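Nucleocapsid protein CP17 (Extra small virus, PDB 6JJA) assembles sixty copies into the calcium-binding T=1 icosahedral shell of a single-stranded RNA satellite virus and probably encloses the viral genome. Local coordinates at residues I59-E64 with P159-R164; S66-L71 with L149-T154; G74-R79 with F90-V95. One frame throughout, in Å; residues are numbered along the deposited sequence.

Interaction 1: residues I59-E64 with P159-R164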
ATOM      1  N   ILE A  59     -56.209  47.341  -7.458  1.00 36.70           N
ATOM      2  CA  ILE A  59     -57.341  47.932  -8.154  1.00 36.70           C
ATOM      3  C   ILE A  59     -58.429  48.268  -7.145  1.00 36.70           C
ATOM      4  O   ILE A  59     -58.684  47.498  -6.212  1.00 36.70           O
ATOM      5  CB  ILE A  59     -57.840  46.976  -9.252  1.00 36.70           C
ATOM      6  CG1 ILE A  59     -56.667  46.600 -10.154  1.00 36.70           C
ATOM      7  CG2 ILE A  59     -58.902  47.625 -10.081  1.00 36.70           C
ATOM      8  CD1 ILE A  59     -56.879  45.417 -10.992  1.00 36.70           C
ATOM      9  N   ASP A  60     -59.075  49.422  -7.341  1.00 44.74           N
ATOM     10  CA  ASP A  60     -59.910  50.018  -6.303  1.00 44.74           C
ATOM     11  C   ASP A  60     -61.185  49.221  -6.068  1.00 44.74           C
ATOM     12  O   ASP A  60     -61.509  48.878  -4.928  1.00 44.74           O
ATOM     13  CB  ASP A  60     -60.258  51.467  -6.667  1.00 44.74           C
ATOM     14  CG  ASP A  60     -60.943  51.586  -8.015  1.00 44.74           C
ATOM     15  OD1 ASP A  60     -61.304  50.542  -8.595  1.00 44.74           O
ATOM     16  OD2 ASP A  60     -61.121  52.723  -8.495  1.00 44.74           O
ATOM     17  N   LEU A  61     -61.931  48.933  -7.132  1.00 43.54           N
ATOM     18  CA  LEU A  61     -63.168  48.167  -7.040  1.00 43.54           C
ATOM     19  C   LEU A  61     -64.205  48.883  -6.170  1.00 43.54           C
ATOM     20  O   LEU A  61     -64.496  48.497  -5.043  1.00 43.54           O
ATOM     21  CB  LEU A  61     -62.888  46.761  -6.500  1.00 43.54           C
ATOM     22  CG  LEU A  61     -62.364  45.718  -7.477  1.00 43.54           C
ATOM     23  CD1 LEU A  61     -62.470  44.386  -6.830  1.00 43.54           C
ATOM     24  CD2 LEU A  61     -63.113  45.736  -8.774  1.00 43.54           C
ATOM     25  N   SER A  62     -64.738  49.969  -6.722  1.00 50.96           N
ATOM     26  CA  SER A  62     -65.840  50.657  -6.064  1.00 50.96           C
ATOM     27  C   SER A  62     -66.960  49.673  -5.741  1.00 50.96           C
ATOM     28  O   SER A  62     -67.253  48.759  -6.512  1.00 50.96           O
ATOM     29  CB  SER A  62     -66.367  51.787  -6.950  1.00 50.96           C
ATOM     30  OG  SER A  62     -65.386  52.787  -7.151  1.00 50.96           O
ATOM     31  N   SER A  63     -67.585  49.875  -4.585  1.00 52.45           N
ATOM     32  CA  SER A  63     -68.583  48.944  -4.080  1.00 52.45           C
ATOM     33  C   SER A  63     -69.714  48.741  -5.079  1.00 52.45           C
ATOM     34  O   SER A  63     -70.146  49.669  -5.768  1.00 52.45           O
ATOM     35  CB  SER A  63     -69.161  49.444  -2.759  1.00 52.45           C
ATOM     36  OG  SER A  63     -69.971  50.588  -2.960  1.00 52.45           O
ATOM     37  N   GLU A  64     -70.195  47.503  -5.147  1.00 53.20           N
ATOM     38  CA  GLU A  64     -71.290  47.117  -6.021  1.00 53.20           C
ATOM     39  C   GLU A  64     -72.300  46.311  -5.223  1.00 53.20           C
ATOM     40  O   GLU A  64     -71.935  45.379  -4.500  1.00 53.20           O
ATOM     41  CB  GLU A  64     -70.797  46.290  -7.208  1.00 53.20           C
ATOM     42  CG  GLU A  64     -69.767  46.979  -8.083  1.00 53.20           C
ATOM     43  CD  GLU A  64     -70.164  48.387  -8.463  1.00 53.20           C
ATOM     44  OE1 GLU A  64     -69.321  49.298  -8.328  1.00 53.20           O
ATOM     45  OE2 GLU A  64     -71.314  48.586  -8.905  1.00 53.20           O
ATOM     46  N   PRO A 159     -68.254  42.962   1.817  1.00 49.92           N
ATOM     47  CA  PRO A 159     -67.228  43.968   1.564  1.00 49.92           C
ATOM     48  C   PRO A 159     -66.657  43.827   0.165  1.00 49.92           C
ATOM     49  O   PRO A 159     -66.866  42.832  -0.530  1.00 49.92           O
ATOM     50  CB  PRO A 159     -66.167  43.673   2.629  1.00 49.92           C
ATOM     51  CG  PRO A 159     -66.848  42.858   3.641  1.00 49.92           C
ATOM     52  CD  PRO A 159     -67.882  42.078   2.927  1.00 49.92           C
ATOM     53  N   VAL A 160     -65.937  44.854  -0.245  1.00 46.51           N
ATOM     54  CA  VAL A 160     -65.316  44.846  -1.571  1.00 46.51           C
ATOM     55  C   VAL A 160     -64.090  43.945  -1.542  1.00 46.51           C
ATOM     56  O   VAL A 160     -63.324  43.979  -0.563  1.00 46.51           O
ATOM     57  CB  VAL A 160     -64.948  46.263  -1.988  1.00 46.51           C
ATOM     58  CG1 VAL A 160     -64.465  46.282  -3.398  1.00 46.51           C
ATOM     59  CG2 VAL A 160     -66.139  47.166  -1.840  1.00 46.51           C
ATOM     60  N   PRO A 161     -63.861  43.134  -2.568  1.00 42.01           N
ATOM     61  CA  PRO A 161     -62.678  42.278  -2.578  1.00 42.01           C
ATOM     62  C   PRO A 161     -61.421  43.046  -2.946  1.00 42.01           C
ATOM     63  O   PRO A 161     -61.435  44.217  -3.327  1.00 42.01           O
ATOM     64  CB  PRO A 161     -63.020  41.230  -3.630  1.00 42.01           C
ATOM     65  CG  PRO A 161     -63.945  41.910  -4.519  1.00 42.01           C
ATOM     66  CD  PRO A 161     -64.762  42.804  -3.679  1.00 42.01           C
ATOM     67  N   VAL A 162     -60.312  42.334  -2.829  1.00 36.13           N
ATOM     68  CA  VAL A 162     -58.983  42.867  -3.072  1.00 36.13           C
ATOM     69  C   VAL A 162     -58.425  42.160  -4.297  1.00 36.13           C
ATOM     70  O   VAL A 162     -58.407  40.928  -4.356  1.00 36.13           O
ATOM     71  CB  VAL A 162     -58.088  42.678  -1.843  1.00 36.13           C
ATOM     72  CG1 VAL A 162     -56.657  42.771  -2.185  1.00 36.13           C
ATOM     73  CG2 VAL A 162     -58.411  43.690  -0.820  1.00 36.13           C
ATOM     74  N   VAL A 163     -57.978  42.938  -5.272  1.00 34.93           N
ATOM     75  CA  VAL A 163     -57.488  42.414  -6.536  1.00 34.93           C
ATOM     76  C   VAL A 163     -56.027  42.797  -6.678  1.00 34.93           C
ATOM     77  O   VAL A 163     -55.662  43.966  -6.527  1.00 34.93           O
ATOM     78  CB  VAL A 163     -58.309  42.935  -7.721  1.00 34.93           C
ATOM     79  CG1 VAL A 163     -57.922  42.233  -8.983  1.00 34.93           C
ATOM     80  CG2 VAL A 163     -59.739  42.734  -7.470  1.00 34.93           C
ATOM     81  N   ARG A 164     -55.197  41.804  -6.960  1.00 31.63           N
ATOM     82  CA  ARG A 164     -53.795  41.995  -7.284  1.00 31.63           C
ATOM     83  C   ARG A 164     -53.553  41.418  -8.664  1.00 31.63           C
ATOM     84  O   ARG A 164     -54.099  40.367  -9.003  1.00 31.63           O
ATOM     85  CB  ARG A 164     -52.890  41.319  -6.260  1.00 31.63           C
ATOM     86  CG  ARG A 164     -52.935  41.913  -4.901  1.00 31.63           C
ATOM     87  CD  ARG A 164     -51.986  43.057  -4.783  1.00 31.63           C
ATOM     88  NE  ARG A 164     -51.927  43.621  -3.447  1.00 31.63           N
ATOM     89  CZ  ARG A 164     -52.837  44.436  -2.942  1.00 31.63           C
ATOM     90  NH1 ARG A 164     -53.891  44.774  -3.649  1.00 31.63           N
ATOM     91  NH2 ARG A 164     -52.689  44.909  -1.721  1.00 31.63           N
TER
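The side chain of L61 meets V160, P161 and V163 in turn. Its CB rests against one methyl of V160, with CB 3.5 Å from CG1. The next carbon, L61 CG, comes within 4.0 Å of CG2 of V163. CD1 lies anti to CA (chi2 -167°), so the chain stays extended to this branch. At the tip, L61 CD1 touches both P161, 3.7 Å from its CG, and CG2 of V163, and it also comes near the carbonyl oxygen of P161. The L61 and V163 side chains meet at about a right angle.

The two segments run nearly antiparallel, their end-to-end directions 164° apart. They lie where the edge strand 52-59 and its inner neighbour 162-171, the first two strands of the BIDG sheet of a viral jelly-roll barrel, reach their loops: 59-64 leaves strand B and enters the B-C loop, while 159-164 leads from the preceding loop into the last strand of the sheet. On its other flank that strand is paired with 88-98, through backbone hydrogen bonds of V162 with Y98 and R164 with A96. L61 also touches Y69 and I152, and P161 packs on Y69, I152 and T154, so both lie between this sheet and the facing one.

I59, L61, P161 and V163 are buried, whereas S63 is exposed. V163 divides its methyls between two neighbours. CG1, anti to the backbone N (chi1 -172°), faces I59, whose CD1 lies 3.9 Å from it, whereas CG2 serves L61. V160 is split in a comparable way at the other end of the contact: CG1 goes to L61, and V160 CG2 lies alongside S63, 3.9 Å from its CB.

Interaction 2: residues S66-L71 with L149-T154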
ATOM      1  N   SER A  66     -74.824  44.542  -6.529  1.00 53.95           N
ATOM      2  CA  SER A  66     -75.059  43.261  -7.180  1.00 53.95           C
ATOM      3  C   SER A  66     -74.176  42.164  -6.608  1.00 53.95           C
ATOM      4  O   SER A  66     -74.514  40.981  -6.716  1.00 53.95           O
ATOM      5  CB  SER A  66     -74.809  43.398  -8.678  1.00 53.95           C
ATOM      6  OG  SER A  66     -74.942  42.155  -9.335  1.00 53.95           O
ATOM      7  N   GLY A  67     -73.058  42.528  -5.990  1.00 51.05           N
ATOM      8  CA  GLY A  67     -72.065  41.570  -5.575  1.00 51.05           C
ATOM      9  C   GLY A  67     -71.102  41.144  -6.659  1.00 51.05           C
ATOM     10  O   GLY A  67     -70.266  40.269  -6.411  1.00 51.05           O
ATOM     11  N   ILE A  68     -71.185  41.736  -7.844  1.00 47.38           N
ATOM     12  CA  ILE A  68     -70.378  41.342  -8.990  1.00 47.38           C
ATOM     13  C   ILE A  68     -69.502  42.519  -9.379  1.00 47.38           C
ATOM     14  O   ILE A  68     -70.004  43.614  -9.651  1.00 47.38           O
ATOM     15  CB  ILE A  68     -71.247  40.892 -10.168  1.00 47.38           C
ATOM     16  CG1 ILE A  68     -72.151  39.742  -9.753  1.00 47.38           C
ATOM     17  CG2 ILE A  68     -70.384  40.455 -11.312  1.00 47.38           C
ATOM     18  CD1 ILE A  68     -73.353  39.610 -10.608  1.00 47.38           C
ATOM     19  N   TYR A  69     -68.196  42.284  -9.424  1.00 45.45           N
ATOM     20  CA  TYR A  69     -67.207  43.320  -9.671  1.00 45.45           C
ATOM     21  C   TYR A  69     -66.492  42.987 -10.968  1.00 45.45           C
ATOM     22  O   TYR A  69     -65.714  42.032 -11.030  1.00 45.45           O
ATOM     23  CB  TYR A  69     -66.232  43.435  -8.504  1.00 45.45           C
ATOM     24  CG  TYR A  69     -66.926  43.616  -7.179  1.00 45.45           C
ATOM     25  CD1 TYR A  69     -67.304  44.868  -6.736  1.00 45.45           C
ATOM     26  CD2 TYR A  69     -67.218  42.530  -6.381  1.00 45.45           C
ATOM     27  CE1 TYR A  69     -67.943  45.029  -5.538  1.00 45.45           C
ATOM     28  CE2 TYR A  69     -67.858  42.685  -5.181  1.00 45.45           C
ATOM     29  CZ  TYR A  69     -68.220  43.939  -4.764  1.00 45.45           C
ATOM     30  OH  TYR A  69     -68.860  44.090  -3.560  1.00 45.45           O
ATOM     31  N   THR A  70     -66.760  43.779 -11.993  1.00 39.47           N
ATOM     32  CA  THR A  70     -66.258  43.525 -13.332  1.00 39.47           C
ATOM     33  C   THR A  70     -64.942  44.261 -13.542  1.00 39.47           C
ATOM     34  O   THR A  70     -64.854  45.469 -13.296  1.00 39.47           O
ATOM     35  CB  THR A  70     -67.288  43.963 -14.360  1.00 39.47           C
ATOM     36  OG1 THR A  70     -68.501  43.230 -14.169  1.00 39.47           O
ATOM     37  CG2 THR A  70     -66.786  43.715 -15.720  1.00 39.47           C
ATOM     38  N   LEU A  71     -63.925  43.535 -13.994  1.00 36.59           N
ATOM     39  CA  LEU A  71     -62.619  44.104 -14.303  1.00 36.59           C
ATOM     40  C   LEU A  71     -62.525  44.279 -15.809  1.00 36.59           C
ATOM     41  O   LEU A  71     -62.344  43.310 -16.545  1.00 36.59           O
ATOM     42  CB  LEU A  71     -61.488  43.220 -13.799  1.00 36.59           C
ATOM     43  CG  LEU A  71     -60.949  43.410 -12.383  1.00 36.59           C
ATOM     44  CD1 LEU A  71     -60.465  44.818 -12.167  1.00 36.59           C
ATOM     45  CD2 LEU A  71     -61.986  43.061 -11.380  1.00 36.59           C
ATOM     46  N   LEU A 149     -62.370  41.608 -19.010  1.00 34.69           N
ATOM     47  CA  LEU A 149     -61.304  40.625 -18.932  1.00 34.69           C
ATOM     48  C   LEU A 149     -61.565  39.610 -17.831  1.00 34.69           C
ATOM     49  O   LEU A 149     -61.585  38.401 -18.078  1.00 34.69           O
ATOM     50  CB  LEU A 149     -59.974  41.323 -18.676  1.00 34.69           C
ATOM     51  CG  LEU A 149     -59.552  42.429 -19.610  1.00 34.69           C
ATOM     52  CD1 LEU A 149     -58.242  42.947 -19.119  1.00 34.69           C
ATOM     53  CD2 LEU A 149     -59.452  41.939 -21.016  1.00 34.69           C
ATOM     54  N   ASN A 150     -61.759  40.095 -16.617  1.00 34.41           N
ATOM     55  CA  ASN A 150     -61.977  39.259 -15.458  1.00 34.41           C
ATOM     56  C   ASN A 150     -63.228  39.728 -14.744  1.00 34.41           C
ATOM     57  O   ASN A 150     -63.601  40.901 -14.812  1.00 34.41           O
ATOM     58  CB  ASN A 150     -60.799  39.288 -14.497  1.00 34.41           C
ATOM     59  CG  ASN A 150     -59.512  38.890 -15.147  1.00 34.41           C
ATOM     60  OD1 ASN A 150     -58.820  39.707 -15.746  1.00 34.41           O
ATOM     61  ND2 ASN A 150     -59.173  37.621 -15.028  1.00 34.41           N
ATOM     62  N   THR A 151     -63.875  38.799 -14.074  1.00 38.21           N
ATOM     63  CA  THR A 151     -65.096  39.077 -13.345  1.00 38.21           C
ATOM     64  C   THR A 151     -65.018  38.418 -11.984  1.00 38.21           C
ATOM     65  O   THR A 151     -64.701  37.232 -11.872  1.00 38.21           O
ATOM     66  CB  THR A 151     -66.314  38.586 -14.109  1.00 38.21           C
ATOM     67  OG1 THR A 151     -66.288  39.131 -15.431  1.00 38.21           O
ATOM     68  CG2 THR A 151     -67.567  39.016 -13.431  1.00 38.21           C
ATOM     69  N   ILE A 152     -65.303  39.200 -10.953  1.00 39.32           N
ATOM     70  CA  ILE A 152     -65.288  38.738  -9.577  1.00 39.32           C
ATOM     71  C   ILE A 152     -66.714  38.761  -9.066  1.00 39.32           C
ATOM     72  O   ILE A 152     -67.456  39.716  -9.318  1.00 39.32           O
ATOM     73  CB  ILE A 152     -64.379  39.601  -8.694  1.00 39.32           C
ATOM     74  CG1 ILE A 152     -62.981  39.688  -9.275  1.00 39.32           C
ATOM     75  CG2 ILE A 152     -64.287  39.008  -7.351  1.00 39.32           C
ATOM     76  CD1 ILE A 152     -62.173  40.769  -8.682  1.00 39.32           C
ATOM     77  N   THR A 153     -67.098  37.710  -8.359  1.00 43.40           N
ATOM     78  CA  THR A 153     -68.455  37.553  -7.871  1.00 43.40           C
ATOM     79  C   THR A 153     -68.395  37.216  -6.389  1.00 43.40           C
ATOM     80  O   THR A 153     -67.918  36.144  -6.008  1.00 43.40           O
ATOM     81  CB  THR A 153     -69.193  36.478  -8.655  1.00 43.40           C
ATOM     82  OG1 THR A 153     -69.229  36.839 -10.042  1.00 43.40           O
ATOM     83  CG2 THR A 153     -70.599  36.314  -8.144  1.00 43.40           C
ATOM     84  N   THR A 154     -68.858  38.142  -5.563  1.00 47.04           N
ATOM     85  CA  THR A 154     -69.034  37.910  -4.144  1.00 47.04           C
ATOM     86  C   THR A 154     -70.513  38.003  -3.807  1.00 47.04           C
ATOM     87  O   THR A 154     -71.291  38.661  -4.503  1.00 47.04           O
ATOM     88  CB  THR A 154     -68.239  38.919  -3.304  1.00 47.04           C
ATOM     89  OG1 THR A 154     -68.898  40.190  -3.313  1.00 47.04           O
ATOM     90  CG2 THR A 154     -66.852  39.094  -3.846  1.00 47.04           C
TER
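Y69 and T154 meet at one end of a pairing between two antiparallel strands, C (68-72) and H (148-154), of the jelly-roll's CHEF sheet; the axes of 68-71 and 149-154 pass 4.6 Å apart at 167°. The two side chains stand about at a right angle. T154 OG1 comes to the edge of the tyrosine ring, in its plane and 3.3 Å from Y69 CE2. A chi1 of 76° places that hydroxyl between the backbone N and the carbonyl carbon of T154.

Along the buried face, Y69 and L71 of one strand stand beside I152 and N150 of the other. L71 CD2 touches I152 CD1 at 3.5 Å, the two side chains crossing at a slant. Y69 CB lies 4.3 Å from I152 CB. N150 is polar but buried, and its amide nitrogen is taken up by a hydrogen bond to the hydroxyl of Y133. This face looks into the barrel, where I152 also meets A97 of the other sheet.

On the outer face, I68 and T153 lie side by side and point the same way. The CG2 branch of I68, anti to its backbone N, slants across toward T151 and comes 3.8 Å from its CG2.

Backbone bonds hold this register. Y69 and I152 form a hydrogen-bonded pair, Y69 N to I152 O being nearly straight at 169°, and each residue gives and accepts one bond. Toward T154, the amide N of that residue is bonded to G67 O. At the far end the pairing takes in a classic beta bulge, L149 and N150 both facing L71. There L71 O accepts two bonds in its carbonyl plane, from L149 N at 3.0 Å and N150 N at 3.3 Å.

Interaction 3: residues G74-R79 with F90-V95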
ATOM      1  N   GLY A  74     -60.253  49.160 -19.188  1.00 34.22           N
ATOM      2  CA  GLY A  74     -60.171  50.496 -18.637  1.00 34.22           C
ATOM      3  C   GLY A  74     -59.751  50.517 -17.182  1.00 34.22           C
ATOM      4  O   GLY A  74     -59.047  51.428 -16.754  1.00 34.22           O
ATOM      5  N   SER A  75     -60.164  49.518 -16.411  1.00 34.34           N
ATOM      6  CA  SER A  75     -59.794  49.448 -15.005  1.00 34.34           C
ATOM      7  C   SER A  75     -58.287  49.319 -14.838  1.00 34.34           C
ATOM      8  O   SER A  75     -57.641  50.155 -14.191  1.00 34.34           O
ATOM      9  CB  SER A  75     -60.502  48.269 -14.347  1.00 34.34           C
ATOM     10  OG  SER A  75     -61.900  48.468 -14.302  1.00 34.34           O
ATOM     11  N   TYR A  76     -57.716  48.252 -15.391  1.00 32.65           N
ATOM     12  CA  TYR A  76     -56.277  48.061 -15.331  1.00 32.65           C
ATOM     13  C   TYR A  76     -55.538  49.252 -15.913  1.00 32.65           C
ATOM     14  O   TYR A  76     -54.497  49.657 -15.394  1.00 32.65           O
ATOM     15  CB  TYR A  76     -55.880  46.802 -16.084  1.00 32.65           C
ATOM     16  CG  TYR A  76     -56.423  45.499 -15.564  1.00 32.65           C
ATOM     17  CD1 TYR A  76     -57.666  45.046 -15.947  1.00 32.65           C
ATOM     18  CD2 TYR A  76     -55.673  44.695 -14.736  1.00 32.65           C
ATOM     19  CE1 TYR A  76     -58.155  43.851 -15.498  1.00 32.65           C
ATOM     20  CE2 TYR A  76     -56.154  43.499 -14.283  1.00 32.65           C
ATOM     21  CZ  TYR A  76     -57.395  43.083 -14.667  1.00 32.65           C
ATOM     22  OH  TYR A  76     -57.888  41.885 -14.222  1.00 32.65           O
ATOM     23  N   ARG A  77     -56.051  49.819 -17.000  1.00 33.48           N
ATOM     24  CA  ARG A  77     -55.378  50.942 -17.636  1.00 33.48           C
ATOM     25  C   ARG A  77     -55.346  52.164 -16.730  1.00 33.48           C
ATOM     26  O   ARG A  77     -54.295  52.790 -16.565  1.00 33.48           O
ATOM     27  CB  ARG A  77     -56.065  51.272 -18.948  1.00 33.48           C
ATOM     28  CG  ARG A  77     -55.153  51.844 -19.986  1.00 33.48           C
ATOM     29  CD  ARG A  77     -55.879  52.120 -21.255  1.00 33.48           C
ATOM     30  NE  ARG A  77     -56.077  50.920 -22.046  1.00 33.48           N
ATOM     31  CZ  ARG A  77     -57.226  50.555 -22.595  1.00 33.48           C
ATOM     32  NH1 ARG A  77     -58.316  51.285 -22.461  1.00 33.48           N
ATOM     33  NH2 ARG A  77     -57.278  49.445 -23.292  1.00 33.48           N
ATOM     34  N   ASN A  78     -56.486  52.528 -16.151  1.00 34.98           N
ATOM     35  CA  ASN A  78     -56.539  53.674 -15.257  1.00 34.98           C
ATOM     36  C   ASN A  78     -55.699  53.452 -14.011  1.00 34.98           C
ATOM     37  O   ASN A  78     -55.151  54.410 -13.461  1.00 34.98           O
ATOM     38  CB  ASN A  78     -57.983  53.967 -14.880  1.00 34.98           C
ATOM     39  CG  ASN A  78     -58.753  54.621 -16.000  1.00 34.98           C
ATOM     40  OD1 ASN A  78     -59.390  53.948 -16.807  1.00 34.98           O
ATOM     41  ND2 ASN A  78     -58.698  55.944 -16.057  1.00 34.98           N
ATOM     42  N   ARG A  79     -55.591  52.209 -13.550  1.00 33.18           N
ATOM     43  CA  ARG A  79     -54.737  51.932 -12.402  1.00 33.18           C
ATOM     44  C   ARG A  79     -53.264  51.910 -12.794  1.00 33.18           C
ATOM     45  O   ARG A  79     -52.391  52.054 -11.934  1.00 33.18           O
ATOM     46  CB  ARG A  79     -55.141  50.613 -11.760  1.00 33.18           C
ATOM     47  CG  ARG A  79     -54.220  50.110 -10.680  1.00 33.18           C
ATOM     48  CD  ARG A  79     -54.036  51.083  -9.544  1.00 33.18           C
ATOM     49  NE  ARG A  79     -53.077  50.579  -8.575  1.00 33.18           N
ATOM     50  CZ  ARG A  79     -51.761  50.650  -8.718  1.00 33.18           C
ATOM     51  NH1 ARG A  79     -51.238  51.210  -9.797  1.00 33.18           N
ATOM     52  NH2 ARG A  79     -50.966  50.160  -7.782  1.00 33.18           N
ATOM     53  N   PHE A  90     -50.317  47.248 -22.014  1.00 29.21           N
ATOM     54  CA  PHE A  90     -50.044  46.295 -20.956  1.00 29.21           C
ATOM     55  C   PHE A  90     -50.478  44.898 -21.356  1.00 29.21           C
ATOM     56  O   PHE A  90     -51.227  44.698 -22.312  1.00 29.21           O
ATOM     57  CB  PHE A  90     -50.708  46.705 -19.640  1.00 29.21           C
ATOM     58  CG  PHE A  90     -52.200  46.756 -19.682  1.00 29.21           C
ATOM     59  CD1 PHE A  90     -52.849  47.850 -20.184  1.00 29.21           C
ATOM     60  CD2 PHE A  90     -52.948  45.726 -19.186  1.00 29.21           C
ATOM     61  CE1 PHE A  90     -54.193  47.895 -20.212  1.00 29.21           C
ATOM     62  CE2 PHE A  90     -54.291  45.774 -19.217  1.00 29.21           C
ATOM     63  CZ  PHE A  90     -54.916  46.860 -19.729  1.00 29.21           C
ATOM     64  N   ILE A  91     -49.943  43.930 -20.618  1.00 28.87           N
ATOM     65  CA  ILE A  91     -50.372  42.543 -20.648  1.00 28.87           C
ATOM     66  C   ILE A  91     -50.572  42.127 -19.200  1.00 28.87           C
ATOM     67  O   ILE A  91     -50.147  42.812 -18.274  1.00 28.87           O
ATOM     68  CB  ILE A  91     -49.364  41.605 -21.341  1.00 28.87           C
ATOM     69  CG1 ILE A  91     -48.215  41.260 -20.428  1.00 28.87           C
ATOM     70  CG2 ILE A  91     -48.762  42.250 -22.520  1.00 28.87           C
ATOM     71  CD1 ILE A  91     -47.278  40.348 -21.060  1.00 28.87           C
ATOM     72  N   ILE A  92     -51.218  40.986 -19.013  1.00 29.31           N
ATOM     73  CA  ILE A  92     -51.486  40.452 -17.689  1.00 29.31           C
ATOM     74  C   ILE A  92     -50.930  39.044 -17.600  1.00 29.31           C
ATOM     75  O   ILE A  92     -51.207  38.207 -18.465  1.00 29.31           O
ATOM     76  CB  ILE A  92     -52.985  40.464 -17.363  1.00 29.31           C
ATOM     77  CG1 ILE A  92     -53.600  41.806 -17.712  1.00 29.31           C
ATOM     78  CG2 ILE A  92     -53.197  40.221 -15.923  1.00 29.31           C
ATOM     79  CD1 ILE A  92     -55.021  41.801 -17.573  1.00 29.31           C
ATOM     80  N   GLU A  93     -50.158  38.789 -16.554  1.00 28.60           N
ATOM     81  CA  GLU A  93     -49.572  37.488 -16.297  1.00 28.60           C
ATOM     82  C   GLU A  93     -50.300  36.724 -15.206  1.00 28.60           C
ATOM     83  O   GLU A  93     -50.261  35.495 -15.188  1.00 28.60           O
ATOM     84  CB  GLU A  93     -48.102  37.635 -15.908  1.00 28.60           C
ATOM     85  CG  GLU A  93     -47.199  38.134 -17.001  1.00 28.60           C
ATOM     86  CD  GLU A  93     -47.145  39.631 -17.096  1.00 28.60           C
ATOM     87  OE1 GLU A  93     -47.749  40.303 -16.243  1.00 28.60           O
ATOM     88  OE2 GLU A  93     -46.497  40.139 -18.031  1.00 28.60           O
ATOM     89  N   LYS A  94     -50.945  37.429 -14.285  1.00 27.64           N
ATOM     90  CA  LYS A  94     -51.665  36.821 -13.184  1.00 27.64           C
ATOM     91  C   LYS A  94     -52.726  37.771 -12.673  1.00 27.64           C
ATOM     92  O   LYS A  94     -52.621  38.988 -12.822  1.00 27.64           O
ATOM     93  CB  LYS A  94     -50.777  36.469 -12.011  1.00 27.64           C
ATOM     94  CG  LYS A  94     -49.657  35.561 -12.293  1.00 27.64           C
ATOM     95  CD  LYS A  94     -48.847  35.396 -11.082  1.00 27.64           C
ATOM     96  CE  LYS A  94     -47.857  34.306 -11.231  1.00 27.64           C
ATOM     97  NZ  LYS A  94     -47.077  34.094 -10.003  1.00 27.64           N
ATOM     98  N   VAL A  95     -53.738  37.193 -12.043  1.00 29.92           N
ATOM     99  CA  VAL A  95     -54.776  37.924 -11.342  1.00 29.92           C
ATOM    100  C   VAL A  95     -55.146  37.117 -10.118  1.00 29.92           C
ATOM    101  O   VAL A  95     -55.555  35.959 -10.238  1.00 29.92           O
ATOM    102  CB  VAL A  95     -56.013  38.175 -12.207  1.00 29.92           C
ATOM    103  CG1 VAL A  95     -56.942  39.103 -11.510  1.00 29.92           C
ATOM    104  CG2 VAL A  95     -55.622  38.753 -13.501  1.00 29.92           C
TER
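The helix segment 74-79, which carries Y76 and R77, passes strand segment 90-92, which carries F90 and I92, with the axes 10.2 Å apart and 119° between their directions. The helix belongs to the connection from strand C to strand D of the jelly-roll, and the strand is D itself, in the BIDG sheet. After I92 the chain turns a corner at E93, so that V95 again faces the helix.

Y76 is the chief side chain from the helix. With CG anti to its carbonyl carbon, the ring projects from the helix toward the strand, and I92 meets it over one face. The I92 methyl CD1 lies 4.0 Å from the centroid of the Y76 ring and 14° off the normal, a CH-pi contact with the two side chains at about a right angle. Nearer the helix backbone, Y76 CB packs against CE2 of F90 at 3.7 Å.

F90 also meets R77. The guanidinium and phenyl planes are 58° apart, and R77 NE sits at the edge of the ring, 4.0 Å from F90 CE1. This is an edge approach, not a stack of the cation over the ring face. The guanidinium is held elsewhere by a hydrogen bond from NH2 to A145 O, and the F90 ring meets that of Y141 as well.

Y76 is buried, and L149 and I59 add to its packing. Its hydroxyl reaches past I92 to the level of V95, where Y76 OH lies 3.9 Å from V95 CG2 and makes a weak hydrogen bond with N150 OD1.

Followed from the N terminus, the chain leaves strand 52-59 at I59, and interaction 1 closes the longest loop, back to 159-164 at the start of strand 162-171. Within that loop, strand 68-72 pairs with 148-154 in interaction 2, and within this second loop helix 73-80 meets strand 88-98 in interaction 3. The three loops are therefore nested and none cross. Interaction 2 lies within the CHEF sheet, whereas interactions 1 and 3 both reach the BIDG sheet through its adjacent strands 162-171 and 88-98. Side chains join the contacts across the barrel interior: I152 packs on V163, and Y76 on both I59 and L71.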